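Local coordinates for protein DegT/DnrJ/EryC1/StrS aminotransferase (Brucella abortus 2308, PDB 4QGR) that probably catalyses pyridoxal-phosphate-dependent transamination, as a DegT/DnrJ/EryC1/StrS family aminotransferase that binds the cofactor pyridoxal 5'-phosphate, at residues A[298-309]-A[349-358]; A[145-154]-A[179-187]. All coordinates share one frame; numbering follows the deposited sequence.

The contacts follow one another along the chain: contact 2 (145-154 with 179-187) closes before contact 1 (298-309 with 349-358) opens, and their centres lie about 24 Å apart. Contact 2 belongs to the cofactor-binding part of the fold, between the loop leading into helix 153-163 and the hairpin of strands 178-179 and 182-183 with the loop after it; the side chain of D145 is about 8 Å from the bound pyridoxal phosphate. Contact 1 lies further from the chain's centre and pairs strands 298-301 and 353-356, a two-stranded sheet packed by helices 247-278 and 364-377. F147 joins them: its CE2 lies 3.3 Å from S299 OG, so the small sheet abuts the loop beside the cofactor site.

Contact 1: residues A[298-309]-A[349-358]; sequences YSIESENRDGLK and LPSRILSLPM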
loop_
_atom_site.group_PDB
_atom_site.type_symbol
_atom_site.label_atom_id
_atom_site.label_comp_id
_atom_site.label_asym_id
_atom_site.label_seq_id
_atom_site.Cartn_x
_atom_site.Cartn_y
_atom_site.Cartn_z
ATOM N N TYR A 298 -23.759 11.667 -6.183
ATOM C CA TYR A 298 -24.829 12.398 -6.863
ATOM C C TYR A 298 -24.765 13.806 -6.281
ATOM O O TYR A 298 -25.152 14.033 -5.134
ATOM C CB TYR A 298 -26.188 11.763 -6.649
ATOM C CG TYR A 298 -27.266 12.569 -7.366
ATOM C CD1 TYR A 298 -27.886 13.653 -6.732
ATOM C CD2 TYR A 298 -27.543 12.350 -8.688
ATOM C CE1 TYR A 298 -28.837 14.443 -7.411
ATOM C CE2 TYR A 298 -28.482 13.144 -9.376
ATOM C CZ TYR A 298 -29.096 14.201 -8.731
ATOM O OH TYR A 298 -30.034 14.989 -9.386
ATOM N N SER A 299 -24.177 14.724 -7.046
ATOM C CA SER A 299 -23.807 16.029 -6.550
ATOM C C SER A 299 -24.623 17.153 -7.196
ATOM O O SER A 299 -24.576 17.330 -8.431
ATOM C CB SER A 299 -22.324 16.263 -6.786
ATOM O OG SER A 299 -21.516 15.327 -6.047
ATOM N N ILE A 300 -25.278 17.930 -6.338
ATOM C CA ILE A 300 -26.119 19.066 -6.715
ATOM C C ILE A 300 -25.457 20.355 -6.248
ATOM O O ILE A 300 -24.501 20.312 -5.486
ATOM C CB ILE A 300 -27.529 18.983 -6.105
ATOM C CG1 ILE A 300 -27.455 18.991 -4.576
ATOM C CG2 ILE A 300 -28.202 17.742 -6.647
ATOM C CD1 ILE A 300 -28.698 19.389 -3.855
ATOM N N GLU A 301 -25.953 21.491 -6.712
ATOM C CA GLU A 301 -25.603 22.767 -6.110
ATOM C C GLU A 301 -26.868 23.451 -5.661
ATOM O O GLU A 301 -27.866 23.429 -6.355
ATOM C CB GLU A 301 -24.828 23.670 -7.064
ATOM C CG GLU A 301 -23.531 23.077 -7.569
ATOM C CD GLU A 301 -22.978 23.835 -8.761
ATOM O OE1 GLU A 301 -23.090 25.062 -8.783
ATOM O OE2 GLU A 301 -22.443 23.201 -9.669
ATOM N N SER A 302 -26.824 24.079 -4.501
ATOM C CA SER A 302 -27.989 24.730 -3.926
ATOM C C SER A 302 -27.668 26.089 -3.335
ATOM O O SER A 302 -26.607 26.262 -2.757
ATOM C CB SER A 302 -28.548 23.837 -2.815
ATOM O OG SER A 302 -29.652 24.429 -2.174
ATOM N N GLU A 303 -28.600 27.045 -3.481
ATOM C CA GLU A 303 -28.621 28.250 -2.634
ATOM C C GLU A 303 -28.763 27.783 -1.181
ATOM O O GLU A 303 -29.379 26.742 -0.936
ATOM C CB GLU A 303 -29.797 29.175 -2.988
ATOM N N ASN A 304 -28.195 28.546 -0.240
ATOM C CA ASN A 304 -28.214 28.186 1.174
ATOM C C ASN A 304 -27.917 26.704 1.396
ATOM O O ASN A 304 -28.706 25.991 2.049
ATOM C CB ASN A 304 -29.559 28.575 1.767
ATOM C CG ASN A 304 -29.848 30.057 1.602
ATOM O OD1 ASN A 304 -30.857 30.444 1.017
ATOM N ND2 ASN A 304 -28.939 30.894 2.095
ATOM N N ARG A 305 -26.797 26.248 0.849
ATOM C CA ARG A 305 -26.435 24.841 0.937
ATOM C C ARG A 305 -26.280 24.390 2.392
ATOM O O ARG A 305 -26.680 23.273 2.734
ATOM C CB ARG A 305 -25.121 24.574 0.162
ATOM C CG ARG A 305 -24.727 23.123 0.003
ATOM C CD ARG A 305 -23.979 22.540 1.214
ATOM N NE ARG A 305 -23.038 23.491 1.821
ATOM C CZ ARG A 305 -21.861 23.843 1.321
ATOM N NH1 ARG A 305 -21.436 23.361 0.169
ATOM N NH2 ARG A 305 -21.124 24.726 1.972
ATOM N N ASP A 306 -25.725 25.233 3.260
ATOM C CA ASP A 306 -25.561 24.806 4.668
ATOM C C ASP A 306 -26.933 24.568 5.317
ATOM O O ASP A 306 -27.124 23.599 6.078
ATOM C CB ASP A 306 -24.771 25.824 5.467
ATOM C CG ASP A 306 -23.286 25.792 5.143
ATOM O OD1 ASP A 306 -22.824 24.869 4.446
ATOM O OD2 ASP A 306 -22.587 26.708 5.598
ATOM N N GLY A 307 -27.866 25.460 5.015
ATOM C CA GLY A 307 -29.277 25.327 5.455
ATOM C C GLY A 307 -29.927 24.036 4.974
ATOM O O GLY A 307 -30.642 23.354 5.724
ATOM N N LEU A 308 -29.725 23.726 3.694
ATOM C CA LEU A 308 -30.259 22.507 3.096
ATOM C C LEU A 308 -29.705 21.277 3.767
ATOM O O LEU A 308 -30.460 20.374 4.159
ATOM C CB LEU A 308 -29.970 22.459 1.594
ATOM C CG LEU A 308 -30.434 21.200 0.892
ATOM C CD1 LEU A 308 -31.905 21.035 1.121
ATOM C CD2 LEU A 308 -30.139 21.206 -0.580
ATOM N N LYS A 309 -28.382 21.232 3.920
ATOM C CA LYS A 309 -27.759 20.057 4.520
ATOM C C LYS A 309 -28.273 19.811 5.959
ATOM O O LYS A 309 -28.506 18.666 6.371
ATOM C CB LYS A 309 -26.265 20.265 4.519
ATOM C CG LYS A 309 -25.434 19.186 5.170
ATOM C CD LYS A 309 -23.974 19.454 4.874
ATOM C CE LYS A 309 -23.121 18.249 5.145
ATOM N NZ LYS A 309 -23.150 17.807 6.536
ATOM N N LEU A 349 -17.179 26.378 -5.762
ATOM C CA LEU A 349 -18.015 25.185 -5.574
ATOM C C LEU A 349 -18.224 24.720 -4.148
ATOM O O LEU A 349 -19.337 24.263 -3.842
ATOM C CB LEU A 349 -17.480 23.995 -6.388
ATOM C CG LEU A 349 -17.866 24.014 -7.837
ATOM C CD1 LEU A 349 -17.135 22.904 -8.568
ATOM C CD2 LEU A 349 -19.393 23.843 -7.980
ATOM N N PRO A 350 -17.169 24.727 -3.302
ATOM C CA PRO A 350 -17.343 24.329 -1.914
ATOM C C PRO A 350 -18.420 25.085 -1.152
ATOM O O PRO A 350 -18.902 24.568 -0.138
ATOM C CB PRO A 350 -15.960 24.579 -1.281
ATOM C CG PRO A 350 -15.004 24.474 -2.413
ATOM C CD PRO A 350 -15.770 25.072 -3.575
ATOM N N SER A 351 -18.834 26.266 -1.611
ATOM C CA SER A 351 -19.862 27.007 -0.900
ATOM C C SER A 351 -21.263 26.602 -1.303
ATOM O O SER A 351 -22.213 27.018 -0.651
ATOM C CB SER A 351 -19.695 28.525 -1.088
ATOM O OG SER A 351 -19.930 28.906 -2.443
ATOM N N ARG A 352 -21.400 25.817 -2.377
ATOM C CA ARG A 352 -22.723 25.491 -2.886
ATOM C C ARG A 352 -22.980 24.024 -3.248
ATOM O O ARG A 352 -24.128 23.658 -3.430
ATOM C CB ARG A 352 -23.067 26.399 -4.070
ATOM C CG ARG A 352 -22.148 26.271 -5.265
ATOM C CD ARG A 352 -22.429 27.334 -6.375
ATOM N NE ARG A 352 -21.674 26.983 -7.603
ATOM C CZ ARG A 352 -20.521 27.542 -8.020
ATOM N NH1 ARG A 352 -19.970 28.545 -7.362
ATOM N NH2 ARG A 352 -19.931 27.133 -9.147
ATOM N N ILE A 353 -21.946 23.197 -3.338
ATOM C CA ILE A 353 -22.119 21.784 -3.738
ATOM C C ILE A 353 -22.553 20.899 -2.568
ATOM O O ILE A 353 -22.218 21.165 -1.404
ATOM C CB ILE A 353 -20.829 21.257 -4.386
ATOM C CG1 ILE A 353 -21.120 20.066 -5.310
ATOM C CG2 ILE A 353 -19.744 20.995 -3.341
ATOM C CD1 ILE A 353 -19.958 19.725 -6.220
ATOM N N LEU A 354 -23.289 19.838 -2.876
ATOM C CA LEU A 354 -23.689 18.845 -1.879
ATOM C C LEU A 354 -23.982 17.519 -2.542
ATOM O O LEU A 354 -24.579 17.496 -3.607
ATOM C CB LEU A 354 -24.929 19.348 -1.143
ATOM C CG LEU A 354 -25.383 18.478 0.052
ATOM C CD1 LEU A 354 -24.325 18.426 1.146
ATOM C CD2 LEU A 354 -26.710 18.978 0.603
ATOM N N SER A 355 -23.490 16.425 -1.958
ATOM C CA SER A 355 -23.769 15.099 -2.468
ATOM C C SER A 355 -24.853 14.386 -1.651
ATOM O O SER A 355 -24.882 14.478 -0.434
ATOM C CB SER A 355 -22.495 14.259 -2.555
ATOM O OG SER A 355 -21.513 14.943 -3.340
ATOM N N LEU A 356 -25.796 13.760 -2.348
ATOM C CA LEU A 356 -27.001 13.141 -1.738
ATOM C C LEU A 356 -26.832 11.616 -1.692
ATOM O O LEU A 356 -26.017 11.061 -2.425
ATOM C CB LEU A 356 -28.232 13.457 -2.599
ATOM C CG LEU A 356 -28.458 14.929 -2.914
ATOM C CD1 LEU A 356 -29.749 15.106 -3.716
ATOM C CD2 LEU A 356 -28.536 15.709 -1.593
ATOM N N PRO A 357 -27.610 10.919 -0.855
ATOM C CA PRO A 357 -27.542 9.479 -0.857
ATOM C C PRO A 357 -27.645 8.908 -2.273
ATOM O O PRO A 357 -28.483 9.315 -3.056
ATOM C CB PRO A 357 -28.739 9.067 -0.008
ATOM C CG PRO A 357 -28.901 10.227 0.958
ATOM C CD PRO A 357 -28.603 11.432 0.115
ATOM N N MET A 358 -26.741 8.020 -2.615
ATOM C CA MET A 358 -26.663 7.512 -3.966
ATOM C C MET A 358 -26.024 6.147 -3.913
ATOM O O MET A 358 -24.881 6.026 -3.553
ATOM C CB MET A 358 -25.828 8.412 -4.840
ATOM C CG MET A 358 -25.531 7.801 -6.224
ATOM S SD MET A 358 -26.925 7.126 -7.201
ATOM C CE MET A 358 -27.700 8.634 -7.500
HETATM O O HOH W 1 -23.554 10.929 -3.454
HETATM O O HOH W 2 -21.267 25.460 -11.044
HETATM O O HOH W 3 -24.931 27.784 -0.921
#
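R305 reaches segment 349-358 because its CG stands anti to the backbone N (chi1 -172°) and its chain then bends, bringing the guanidinium edge up to two carbonyls. R305 NH1 donates to I353 O at 2.8 Å and to P350 O, both near the guanidinium plane. R305 NH2 also donates to P350 O, at 3.1 Å, so this oxygen is gripped end-on by two nitrogens. D306 OD1 receives NE and NH2 side-on, which fixes the rotation of the group.

R352 has CG between its backbone N and carbonyl carbon (chi1 62°), then runs extended alongside E301. R352 NE meets E301 OE1 at 2.7 Å in a salt bridge that is in plane for the guanidinium but above the carboxylate plane. E301 OE2 bonds Y116 OH.

On the sheet face carrying E301 and I353, S299 OG and S355 OG share a 2.7 Å hydrogen bond. I300 N donates to L354 O and L354 N to I300 O, each at 2.9 Å. On the opposite face L356 CD1 is at the Y298 ring edge, 3.8 Å from Y298 CD1, and M358 CE packs 3.6 Å from Y298 CB. L354 packs on the aliphatic chains of R305 and K309 (L354 CD1 to K309 CD 3.9 Å), joining strand 353-356 to helix 305-314. The short strands, their N-to-C directions at 144°, form a two-stranded antiparallel sheet against helices 247-278 and 364-377, consistent with the C-terminal part of a PLP-dependent aminotransferase fold.

Contact 2: residues A[145-154]-A[179-187]; sequences DLFGLAASYN and RDNVMCGAF
Y153 and F187 set the geometry: their ring planes are nearly parallel, 11° apart, but offset, with little of one ring above the other and centroids 4.6 Å apart. What sits over the centre of the Y153 ring is instead F187 CB, 3.6 Å from the centroid and 10° off the normal, a CH-pi contact. In return Y153 CD2 lies over the rim of the F187 ring, 3.4 Å from F187 CG, while V182 CG1 takes the opposite face of that ring.

The hydroxyl of Y153 donates through OH to D145 OD1 at 2.7 Å, and A151 N donates to the same oxygen from the opposite face of the carboxylate plane, so two bonds hold the carboxylate in place. D145 OD2 bonds S174 OG and lies close to E169 OE2, whose carboxylate accepts from F187 N and G185 N. This loop belongs to the cofactor-binding part of the aminotransferase fold: D145 is about 6 Å, side chain to side chain, from Q173, a residue that binds pyridoxal phosphate, and Q173 OE1 accepts from F147 N.

R179, at the start of a type I' turn that closes a hairpin, has CG anti to its N (chi1 158°) and then runs extended along segment 145-154. A151 O, S152 CA and Y153 N lie over one face of its guanidinium, toward the rim. No direct hydrogen bond crosses the contact; water 4 bridges R179 NH1, 3.0 Å from the water oxygen, and A150 O. Between these groups, A150 CB packs on C184 SG at 3.7 Å and on R179 CB at 3.9 Å.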
loop_
_atom_site.group_PDB
_atom_site.type_symbol
_atom_site.label_atom_id
_atom_site.label_comp_id
_atom_site.label_asym_id
_atom_site.label_seq_id
_atom_site.Cartn_x
_atom_site.Cartn_y
_atom_site.Cartn_z
ATOM N N ASP A 145 -12.168 11.426 -13.552
ATOM C CA ASP A 145 -13.547 11.226 -13.894
ATOM C C ASP A 145 -14.361 11.496 -12.640
ATOM O O ASP A 145 -14.719 10.581 -11.935
ATOM C CB ASP A 145 -13.784 9.804 -14.353
ATOM C CG ASP A 145 -12.940 9.418 -15.541
ATOM O OD1 ASP A 145 -12.667 10.291 -16.409
ATOM O OD2 ASP A 145 -12.547 8.220 -15.622
ATOM N N LEU A 146 -14.618 12.765 -12.312
ATOM C CA LEU A 146 -15.103 13.079 -10.970
ATOM C C LEU A 146 -16.529 12.603 -10.790
ATOM O O LEU A 146 -17.351 12.803 -11.640
ATOM C CB LEU A 146 -14.981 14.579 -10.639
ATOM C CG LEU A 146 -15.005 14.920 -9.148
ATOM C CD1 LEU A 146 -13.799 14.323 -8.423
ATOM C CD2 LEU A 146 -15.033 16.415 -8.880
ATOM N N PHE A 147 -16.812 11.988 -9.659
ATOM C CA PHE A 147 -18.169 11.498 -9.282
ATOM C C PHE A 147 -18.706 10.416 -10.192
ATOM O O PHE A 147 -19.879 10.056 -10.106
ATOM C CB PHE A 147 -19.214 12.644 -9.143
ATOM C CG PHE A 147 -18.789 13.762 -8.197
ATOM C CD1 PHE A 147 -18.080 13.505 -7.024
ATOM C CD2 PHE A 147 -19.081 15.063 -8.502
ATOM C CE1 PHE A 147 -17.713 14.539 -6.164
ATOM C CE2 PHE A 147 -18.715 16.115 -7.616
ATOM C CZ PHE A 147 -18.035 15.844 -6.441
ATOM N N GLY A 148 -17.835 9.907 -11.054
ATOM C CA GLY A 148 -18.226 8.823 -11.999
ATOM C C GLY A 148 -18.405 9.208 -13.421
ATOM O O GLY A 148 -18.622 8.329 -14.288
ATOM N N LEU A 149 -18.269 10.511 -13.718
ATOM C CA LEU A 149 -18.538 11.054 -15.038
ATOM C C LEU A 149 -17.236 11.193 -15.823
ATOM O O LEU A 149 -16.305 11.836 -15.332
ATOM C CB LEU A 149 -19.166 12.432 -14.890
ATOM C CG LEU A 149 -19.561 13.196 -16.182
ATOM C CD1 LEU A 149 -20.624 12.415 -16.901
ATOM C CD2 LEU A 149 -20.015 14.615 -15.824
ATOM N N ALA A 150 -17.171 10.614 -17.042
ATOM C CA ALA A 150 -15.925 10.631 -17.795
ATOM C C ALA A 150 -15.530 12.062 -18.184
ATOM O O ALA A 150 -16.378 12.880 -18.594
ATOM C CB ALA A 150 -16.015 9.779 -19.057
ATOM N N ALA A 151 -14.250 12.346 -18.030
ATOM C CA ALA A 151 -13.658 13.617 -18.474
ATOM C C ALA A 151 -13.633 13.697 -20.013
ATOM O O ALA A 151 -13.955 12.724 -20.727
ATOM C CB ALA A 151 -12.251 13.760 -17.898
ATOM N N SER A 152 -13.191 14.836 -20.530
ATOM C CA SER A 152 -13.287 15.092 -21.969
ATOM C C SER A 152 -12.080 14.598 -22.714
ATOM O O SER A 152 -11.250 15.401 -23.117
ATOM C CB SER A 152 -13.512 16.566 -22.235
ATOM O OG SER A 152 -14.807 16.898 -21.786
ATOM N N TYR A 153 -11.957 13.281 -22.864
ATOM C CA TYR A 153 -10.686 12.684 -23.292
ATOM C C TYR A 153 -10.276 13.024 -24.730
ATOM O O TYR A 153 -9.070 13.067 -25.000
ATOM C CB TYR A 153 -10.664 11.147 -23.055
ATOM C CG TYR A 153 -10.573 10.910 -21.574
ATOM C CD1 TYR A 153 -9.359 11.108 -20.909
ATOM C CD2 TYR A 153 -11.685 10.557 -20.829
ATOM C CE1 TYR A 153 -9.247 10.955 -19.533
ATOM C CE2 TYR A 153 -11.582 10.411 -19.439
ATOM C CZ TYR A 153 -10.361 10.629 -18.808
ATOM O OH TYR A 153 -10.203 10.548 -17.419
ATOM N N ASN A 154 -11.225 13.280 -25.619
ATOM C CA ASN A 154 -10.803 13.596 -27.012
ATOM C C ASN A 154 -10.076 14.912 -27.060
ATOM O O ASN A 154 -8.987 14.986 -27.612
ATOM C CB ASN A 154 -11.958 13.595 -27.978
ATOM C CG ASN A 154 -12.679 12.276 -27.984
ATOM O OD1 ASN A 154 -12.101 11.215 -27.698
ATOM N ND2 ASN A 154 -13.964 12.334 -28.227
ATOM N N ARG A 179 -18.444 6.421 -21.956
ATOM C CA ARG A 179 -18.605 7.611 -22.808
ATOM C C ARG A 179 -18.401 7.088 -24.232
ATOM O O ARG A 179 -17.364 6.489 -24.534
ATOM C CB ARG A 179 -17.590 8.679 -22.412
ATOM C CG ARG A 179 -17.235 9.748 -23.451
ATOM C CD ARG A 179 -16.003 10.529 -22.974
ATOM N NE ARG A 179 -15.453 11.453 -23.964
ATOM C CZ ARG A 179 -15.755 12.743 -24.052
ATOM N NH1 ARG A 179 -16.624 13.295 -23.212
ATOM N NH2 ARG A 179 -15.197 13.479 -25.024
ATOM N N ASP A 180 -19.442 7.254 -25.044
ATOM C CA ASP A 180 -19.508 6.762 -26.427
ATOM C C ASP A 180 -18.945 5.348 -26.580
ATOM O O ASP A 180 -18.074 5.093 -27.410
ATOM C CB ASP A 180 -18.827 7.760 -27.358
ATOM C CG ASP A 180 -19.405 9.164 -27.208
ATOM O OD1 ASP A 180 -20.648 9.294 -27.158
ATOM O OD2 ASP A 180 -18.616 10.126 -27.077
ATOM N N ASN A 181 -19.447 4.447 -25.746
ATOM C CA ASN A 181 -19.095 3.031 -25.797
ATOM C C ASN A 181 -17.656 2.696 -25.441
ATOM O O ASN A 181 -17.202 1.617 -25.740
ATOM C CB ASN A 181 -19.461 2.413 -27.177
ATOM C CG ASN A 181 -20.929 2.127 -27.288
ATOM O OD1 ASN A 181 -21.607 2.615 -28.198
ATOM N ND2 ASN A 181 -21.448 1.363 -26.334
ATOM N N VAL A 182 -16.938 3.610 -24.800
ATOM C CA VAL A 182 -15.650 3.276 -24.270
ATOM C C VAL A 182 -15.825 3.329 -22.755
ATOM O O VAL A 182 -16.408 4.261 -22.240
ATOM C CB VAL A 182 -14.581 4.253 -24.746
ATOM C CG1 VAL A 182 -13.264 3.932 -24.065
ATOM C CG2 VAL A 182 -14.439 4.128 -26.276
ATOM N N MET A 183 -15.419 2.266 -22.079
ATOM C CA MET A 183 -15.579 2.215 -20.617
ATOM C C MET A 183 -14.532 3.082 -19.914
ATOM O O MET A 183 -13.337 3.021 -20.221
ATOM C CB MET A 183 -15.397 0.773 -20.136
ATOM C CG MET A 183 -16.411 -0.222 -20.704
ATOM S SD MET A 183 -18.126 0.071 -20.218
ATOM C CE MET A 183 -18.125 -0.651 -18.588
ATOM N N CYS A 184 -14.952 3.780 -18.860
ATOM C CA CYS A 184 -14.021 4.439 -17.985
ATOM C C CYS A 184 -13.034 3.417 -17.457
ATOM O O CYS A 184 -13.398 2.311 -17.064
ATOM C CB CYS A 184 -14.733 5.118 -16.831
ATOM S SG CYS A 184 -15.720 6.559 -17.336
ATOM N N GLY A 185 -11.780 3.803 -17.449
ATOM C CA GLY A 185 -10.680 2.874 -17.269
ATOM C C GLY A 185 -9.843 2.653 -18.509
ATOM O O GLY A 185 -8.614 2.354 -18.413
ATOM N N ALA A 186 -10.459 2.845 -19.668
ATOM C CA ALA A 186 -9.866 2.534 -20.927
ATOM C C ALA A 186 -9.396 3.776 -21.728
ATOM O O ALA A 186 -9.017 3.655 -22.896
ATOM C CB ALA A 186 -10.874 1.705 -21.758
ATOM N N PHE A 187 -9.441 4.963 -21.103
ATOM C CA PHE A 187 -8.936 6.204 -21.677
ATOM C C PHE A 187 -7.455 6.453 -21.306
ATOM O O PHE A 187 -6.890 5.816 -20.412
ATOM C CB PHE A 187 -9.816 7.372 -21.238
ATOM C CG PHE A 187 -11.254 7.278 -21.714
ATOM C CD1 PHE A 187 -11.586 7.625 -23.027
ATOM C CD2 PHE A 187 -12.274 6.867 -20.863
ATOM C CE1 PHE A 187 -12.913 7.571 -23.452
ATOM C CE2 PHE A 187 -13.603 6.794 -21.283
ATOM C CZ PHE A 187 -13.913 7.150 -22.599
HETATM O O HOH W 4 -18.157 12.641 -20.675
#